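Local structure of pyruvate kinase (Pseudomonas aeruginosa, 6QXL) at residues L365-T370 and L391-I396; P375-I380 and W455-K460. The protein binds magnesium and glucose 6-phosphate and probably catalyses the last step of glycolysis, in which phosphoenolpyruvate and ADP give pyruvate and ATP. One frame throughout, in Å; residues are numbered along the deposited sequence.

Contact 1: residues L365-T370 and L391-I396; sequences LASMYT and LIMSRI
Met368 of helix 359-373 packs over the carbonyl of Met393 near the end of helix 388-394. The backbones come nearest at Leu365 and Met393, with their CA atoms 6.1 Å apart. Both segments belong to the alpha/beta domain of pyruvate kinase. Residues 365-370 are a middle piece of their helix. Residues 391-396 take in the last part of helix 388-394 and the loop that leads out of it. The contact is apolar packing of buried side chains, and 330 Å² of surface is buried between the segments.

Met368 is central. Its chain bends at chi2 (-48°) and again at chi3 (-71°), which folds the thioether back over the Met393 backbone. CG of Met368 lies 3.3 Å from the carbonyl O of Met393, and its SD is 3.8 Å from CB of Met393. The two methionine side chains cross at about a right angle. Met393 is extended beyond CG instead, and its CE packs 4.1 Å from OG of Ser367. That hydroxyl hydrogen-bonds to the carbonyl of Ile363 one turn earlier in the helix.

Ile396 packs beside Met393 on Met368. Its CG2 lies 3.8 Å from CB of Met368, while its CG1 branch turns to Leu365. Leu365 and Ile396 also cross at about a right angle. Ile392 adds a looser touch on the same leucine methyl.

On the far side of helix 359-373, Tyr369 stacks on Tyr369 of a second subunit, so the helix lies between this core and a subunit interface. Arg395 turns away and forms a salt bridge with Asp311. CD2 of Leu365 sits 3.6 Å from both CG1 and CD1 of Ile396.

Contact 2: residues P375-I380 and W455-K460; sequences PGIKAI and WVILTK
Ile377 pairs with Trp455 and Ile380 with Ile457 in two parallel strands whose axes approach to 4.7 Å, and the one-residue shift between these pairs is a beta bulge.

Three backbone hydrogen bonds join the two segments. Trp455 N donates to Gly376 O (3.1 Å). Lys378 N returns a bond to Trp455 O. Past the bulge, Ile457 N meets Ala379 O at 3.1 Å, with an N-H...O angle of 168°. A backbone bond between Ile457 and Ile381 continues the ladder. The CA-H groups of Ile377 and Ile380 also face the carbonyl oxygens of Trp455 and Ile457.

Ile377, Ile380, Trp455 and Ile457 share one face of the sheet. CD1 of Ile377 lies 3.7 Å from CD1 of Ile457, and CG1 of Ile380 packs 4.3 Å from CB of Ile457. Trp455 touches Ile377 through CB, not through its ring. With CG beside the backbone N (chi1 -67°), the indole has Gly376 O at its edge, near the ring plane. The rest of the indole leads away and stacks on His477. CB of Ala379 packs 3.9 Å from CG2 of Val456.

Both strands are interior to a mixed sheet. Strand 402-406 lies beyond 377-383, and the antiparallel strand 470-477 lies beyond 455-461. Helix 359-373 packs on the isoleucine face, where Thr370 and Ala371 touch Ile377.

Overall arrangement
The centres of contacts 1 and 2 are about 12 Å apart, and the two join in one hydrophobic core of the alpha/beta domain. Helix 359-373, strand 377-383 and helix 388-394 follow one another in the chain. Strand 455-461, much later in the chain, pairs parallel with strand 377-383, and helix 359-373 packs on it through Ser367. SD of Met368 packs 3.6 Å from CD1 of Ile380. CE of Met393 lies 3.6 Å from OG1 of Thr459. Both contacts also touch the second subunit. The bound glucose 6-phosphate is about 8 Å from the Ile392 side chain and about 11 Å from that of Ile380. The magnesium site at Glu223 and Asp250 belongs to the barrel domain.

Contact 1: residues L365-T370 and L391-I396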
loop_
_atom_site.group_PDB
_atom_site.type_symbol
_atom_site.label_atom_id
_atom_site.label_comp_id
_atom_site.label_asym_id
_atom_site.label_seq_id
_atom_site.Cartn_x
_atom_site.Cartn_y
_atom_site.Cartn_z
ATOM N N LEU A 365 -21.869 3.609 5.207
ATOM C CA LEU A 365 -20.487 3.633 4.732
ATOM C C LEU A 365 -20.238 4.794 3.788
ATOM O O LEU A 365 -19.208 5.464 3.882
ATOM C CB LEU A 365 -20.114 2.316 4.091
ATOM C CG LEU A 365 -20.161 1.173 5.115
ATOM C CD1 LEU A 365 -19.906 -0.175 4.511
ATOM C CD2 LEU A 365 -19.179 1.419 6.271
ATOM N N ALA A 366 -21.209 5.065 2.912
ATOM C CA ALA A 366 -21.060 6.146 1.955
ATOM C C ALA A 366 -20.976 7.503 2.636
ATOM O O ALA A 366 -20.284 8.403 2.153
ATOM C CB ALA A 366 -22.205 6.118 0.962
ATOM N N SER A 367 -21.667 7.647 3.763
ATOM C CA SER A 367 -21.636 8.894 4.515
ATOM C C SER A 367 -20.298 9.096 5.191
ATOM O O SER A 367 -19.762 10.211 5.196
ATOM C CB SER A 367 -22.746 8.924 5.567
ATOM O OG SER A 367 -24.010 8.688 4.990
ATOM N N MET A 368 -19.755 8.030 5.776
ATOM C CA MET A 368 -18.431 8.155 6.406
ATOM C C MET A 368 -17.363 8.478 5.375
ATOM O O MET A 368 -16.526 9.363 5.606
ATOM C CB MET A 368 -18.079 6.912 7.189
ATOM C CG MET A 368 -19.039 6.649 8.341
ATOM S SD MET A 368 -19.374 8.088 9.375
ATOM C CE MET A 368 -17.821 8.274 10.235
ATOM N N TYR A 369 -17.425 7.813 4.214
ATOM C CA TYR A 369 -16.557 8.177 3.096
ATOM C C TYR A 369 -16.701 9.647 2.735
ATOM O O TYR A 369 -15.714 10.369 2.633
ATOM C CB TYR A 369 -16.862 7.318 1.890
ATOM C CG TYR A 369 -16.178 7.738 0.612
ATOM C CD1 TYR A 369 -14.858 7.363 0.353
ATOM C CD2 TYR A 369 -16.861 8.481 -0.350
ATOM C CE1 TYR A 369 -14.249 7.721 -0.832
ATOM C CE2 TYR A 369 -16.251 8.801 -1.554
ATOM C CZ TYR A 369 -14.954 8.415 -1.791
ATOM O OH TYR A 369 -14.366 8.744 -2.984
ATOM N N THR A 370 -17.929 10.104 2.561
ATOM C CA THR A 370 -18.140 11.481 2.158
ATOM C C THR A 370 -17.621 12.456 3.209
ATOM O O THR A 370 -16.921 13.415 2.886
ATOM C CB THR A 370 -19.624 11.737 1.876
ATOM O OG1 THR A 370 -20.053 10.841 0.855
ATOM C CG2 THR A 370 -19.848 13.150 1.419
ATOM N N LEU A 391 -24.761 2.795 14.311
ATOM C CA LEU A 391 -23.850 1.724 14.660
ATOM C C LEU A 391 -22.859 1.467 13.532
ATOM O O LEU A 391 -21.654 1.398 13.769
ATOM C CB LEU A 391 -24.618 0.450 14.989
ATOM C CG LEU A 391 -23.768 -0.811 15.209
ATOM C CD1 LEU A 391 -22.890 -0.671 16.416
ATOM C CD2 LEU A 391 -24.634 -2.024 15.374
ATOM N N ILE A 392 -23.358 1.352 12.303
ATOM C CA ILE A 392 -22.513 1.089 11.150
ATOM C C ILE A 392 -21.606 2.293 10.895
ATOM O O ILE A 392 -20.399 2.143 10.726
ATOM C CB ILE A 392 -23.331 0.783 9.913
ATOM C CG1 ILE A 392 -24.296 -0.389 10.142
ATOM C CG2 ILE A 392 -22.429 0.489 8.720
ATOM C CD1 ILE A 392 -23.680 -1.668 10.633
ATOM N N MET A 393 -22.155 3.491 10.922
ATOM C CA MET A 393 -21.321 4.668 10.703
ATOM C C MET A 393 -20.110 4.666 11.639
ATOM O O MET A 393 -18.990 4.939 11.212
ATOM C CB MET A 393 -22.108 5.961 10.890
ATOM C CG MET A 393 -23.227 6.173 9.881
ATOM S SD MET A 393 -24.037 7.741 10.184
ATOM C CE MET A 393 -25.155 7.810 8.800
ATOM N N SER A 394 -20.332 4.305 12.901
ATOM C CA SER A 394 -19.303 4.445 13.917
ATOM C C SER A 394 -18.266 3.316 13.910
ATOM O O SER A 394 -17.286 3.396 14.635
ATOM C CB SER A 394 -19.957 4.585 15.288
ATOM O OG SER A 394 -20.732 3.455 15.598
ATOM N N ARG A 395 -18.471 2.289 13.081
ATOM C CA ARG A 395 -17.416 1.311 12.818
ATOM C C ARG A 395 -16.266 1.864 11.978
ATOM O O ARG A 395 -15.236 1.245 11.896
ATOM C CB ARG A 395 -17.946 0.078 12.098
ATOM C CG ARG A 395 -19.113 -0.661 12.722
ATOM C CD ARG A 395 -18.926 -0.992 14.172
ATOM N NE ARG A 395 -19.178 0.183 15.005
ATOM C CZ ARG A 395 -18.804 0.297 16.267
ATOM N NH1 ARG A 395 -18.143 -0.691 16.872
ATOM N NH2 ARG A 395 -19.064 1.425 16.908
ATOM N N ILE A 396 -16.439 3.019 11.360
ATOM C CA ILE A 396 -15.441 3.572 10.460
ATOM C C ILE A 396 -14.666 4.651 11.179
ATOM O O ILE A 396 -15.246 5.532 11.803
ATOM C CB ILE A 396 -16.133 4.166 9.211
ATOM C CG1 ILE A 396 -16.945 3.101 8.486
ATOM C CG2 ILE A 396 -15.136 4.771 8.266
ATOM C CD1 ILE A 396 -16.136 1.903 8.082
#

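Contact 2: residues P375-I380 and W455-K460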
loop_
_atom_site.group_PDB
_atom_site.type_symbol
_atom_site.label_atom_id
_atom_site.label_comp_id
_atom_site.label_asym_id
_atom_site.label_seq_id
_atom_site.Cartn_x
_atom_site.Cartn_y
_atom_site.Cartn_z
ATOM N N PRO A 375 -14.200 18.199 3.869
ATOM C CA PRO A 375 -13.987 18.695 5.236
ATOM C C PRO A 375 -14.958 19.802 5.671
ATOM O O PRO A 375 -15.079 20.079 6.863
ATOM C CB PRO A 375 -12.573 19.239 5.173
ATOM C CG PRO A 375 -12.486 19.791 3.788
ATOM C CD PRO A 375 -13.261 18.827 2.917
ATOM N N GLY A 376 -15.664 20.411 4.717
ATOM C CA GLY A 376 -16.760 21.307 5.032
ATOM C C GLY A 376 -17.875 20.668 5.848
ATOM O O GLY A 376 -18.651 21.385 6.493
ATOM N N ILE A 377 -17.975 19.333 5.808
ATOM C CA ILE A 377 -18.956 18.614 6.595
ATOM C C ILE A 377 -18.533 18.589 8.059
ATOM O O ILE A 377 -17.470 18.105 8.372
ATOM C CB ILE A 377 -19.174 17.198 6.066
ATOM C CG1 ILE A 377 -19.917 17.286 4.739
ATOM C CG2 ILE A 377 -19.971 16.353 7.062
ATOM C CD1 ILE A 377 -19.788 16.042 3.885
ATOM N N LYS A 378 -19.388 19.118 8.929
ATOM C CA LYS A 378 -19.091 19.250 10.335
ATOM C C LYS A 378 -19.919 18.330 11.209
ATOM O O LYS A 378 -19.674 18.263 12.417
ATOM C CB LYS A 378 -19.313 20.697 10.786
ATOM C CG LYS A 378 -18.491 21.735 10.033
ATOM C CD LYS A 378 -16.988 21.615 10.249
ATOM C CE LYS A 378 -16.296 22.739 9.504
ATOM N NZ LYS A 378 -14.865 22.440 9.319
ATOM N N ALA A 379 -20.900 17.646 10.640
ATOM C CA ALA A 379 -21.720 16.731 11.421
ATOM C C ALA A 379 -22.518 15.808 10.538
ATOM O O ALA A 379 -22.717 16.090 9.377
ATOM C CB ALA A 379 -22.659 17.502 12.349
ATOM N N ILE A 380 -22.956 14.696 11.107
ATOM C CA ILE A 380 -23.825 13.761 10.430
ATOM C C ILE A 380 -25.105 13.622 11.217
ATOM O O ILE A 380 -25.085 13.215 12.369
ATOM C CB ILE A 380 -23.167 12.385 10.296
ATOM C CG1 ILE A 380 -21.882 12.510 9.459
ATOM C CG2 ILE A 380 -24.161 11.377 9.722
ATOM C CD1 ILE A 380 -21.210 11.216 9.190
ATOM N N TRP A 455 -21.429 22.682 6.319
ATOM C CA TRP A 455 -22.209 21.656 5.640
ATOM C C TRP A 455 -22.489 20.498 6.572
ATOM O O TRP A 455 -21.830 20.321 7.576
ATOM C CB TRP A 455 -21.441 21.134 4.426
ATOM C CG TRP A 455 -21.269 22.103 3.345
ATOM C CD1 TRP A 455 -20.325 23.089 3.262
ATOM C CD2 TRP A 455 -22.038 22.170 2.165
ATOM N NE1 TRP A 455 -20.472 23.790 2.082
ATOM C CE2 TRP A 455 -21.521 23.247 1.388
ATOM C CE3 TRP A 455 -23.129 21.443 1.678
ATOM C CZ2 TRP A 455 -22.060 23.605 0.166
ATOM C CZ3 TRP A 455 -23.675 21.804 0.455
ATOM C CH2 TRP A 455 -23.125 22.871 -0.296
ATOM N N VAL A 456 -23.444 19.672 6.195
ATOM C CA VAL A 456 -23.915 18.596 7.047
ATOM C C VAL A 456 -24.407 17.454 6.172
ATOM O O VAL A 456 -24.844 17.678 5.059
ATOM C CB VAL A 456 -25.026 19.158 7.997
ATOM C CG1 VAL A 456 -26.312 18.342 8.093
ATOM C CG2 VAL A 456 -24.420 19.325 9.349
ATOM N N ILE A 457 -24.378 16.255 6.715
ATOM C CA ILE A 457 -24.937 15.096 6.021
ATOM C C ILE A 457 -26.190 14.674 6.761
ATOM O O ILE A 457 -26.181 14.588 7.987
ATOM C CB ILE A 457 -23.959 13.905 5.972
ATOM C CG1 ILE A 457 -22.810 14.231 5.026
ATOM C CG2 ILE A 457 -24.665 12.628 5.536
ATOM C CD1 ILE A 457 -21.769 13.142 4.917
ATOM N N LEU A 458 -27.262 14.412 6.025
ATOM C CA LEU A 458 -28.459 13.866 6.616
ATOM C C LEU A 458 -28.741 12.541 5.967
ATOM O O LEU A 458 -28.691 12.429 4.746
ATOM C CB LEU A 458 -29.632 14.830 6.422
ATOM C CG LEU A 458 -30.885 14.497 7.246
ATOM C CD1 LEU A 458 -31.631 15.764 7.574
ATOM C CD2 LEU A 458 -31.823 13.523 6.551
ATOM N N THR A 459 -29.050 11.538 6.776
ATOM C CA THR A 459 -29.468 10.238 6.257
ATOM C C THR A 459 -30.825 9.883 6.797
ATOM O O THR A 459 -31.157 10.214 7.938
ATOM C CB THR A 459 -28.474 9.093 6.630
ATOM O OG1 THR A 459 -28.484 8.852 8.045
ATOM C CG2 THR A 459 -27.043 9.449 6.175
ATOM N N LYS A 460 -31.605 9.197 5.979
ATOM C CA LYS A 460 -32.943 8.782 6.359
ATOM C C LYS A 460 -33.438 7.743 5.380
ATOM O O LYS A 460 -32.731 7.373 4.435
ATOM C CB LYS A 460 -33.882 9.980 6.375
ATOM C CG LYS A 460 -34.143 10.572 5.016
ATOM C CD LYS A 460 -35.182 11.694 5.059
ATOM C CE LYS A 460 -35.529 12.007 3.598
ATOM N NZ LYS A 460 -36.322 13.240 3.434
#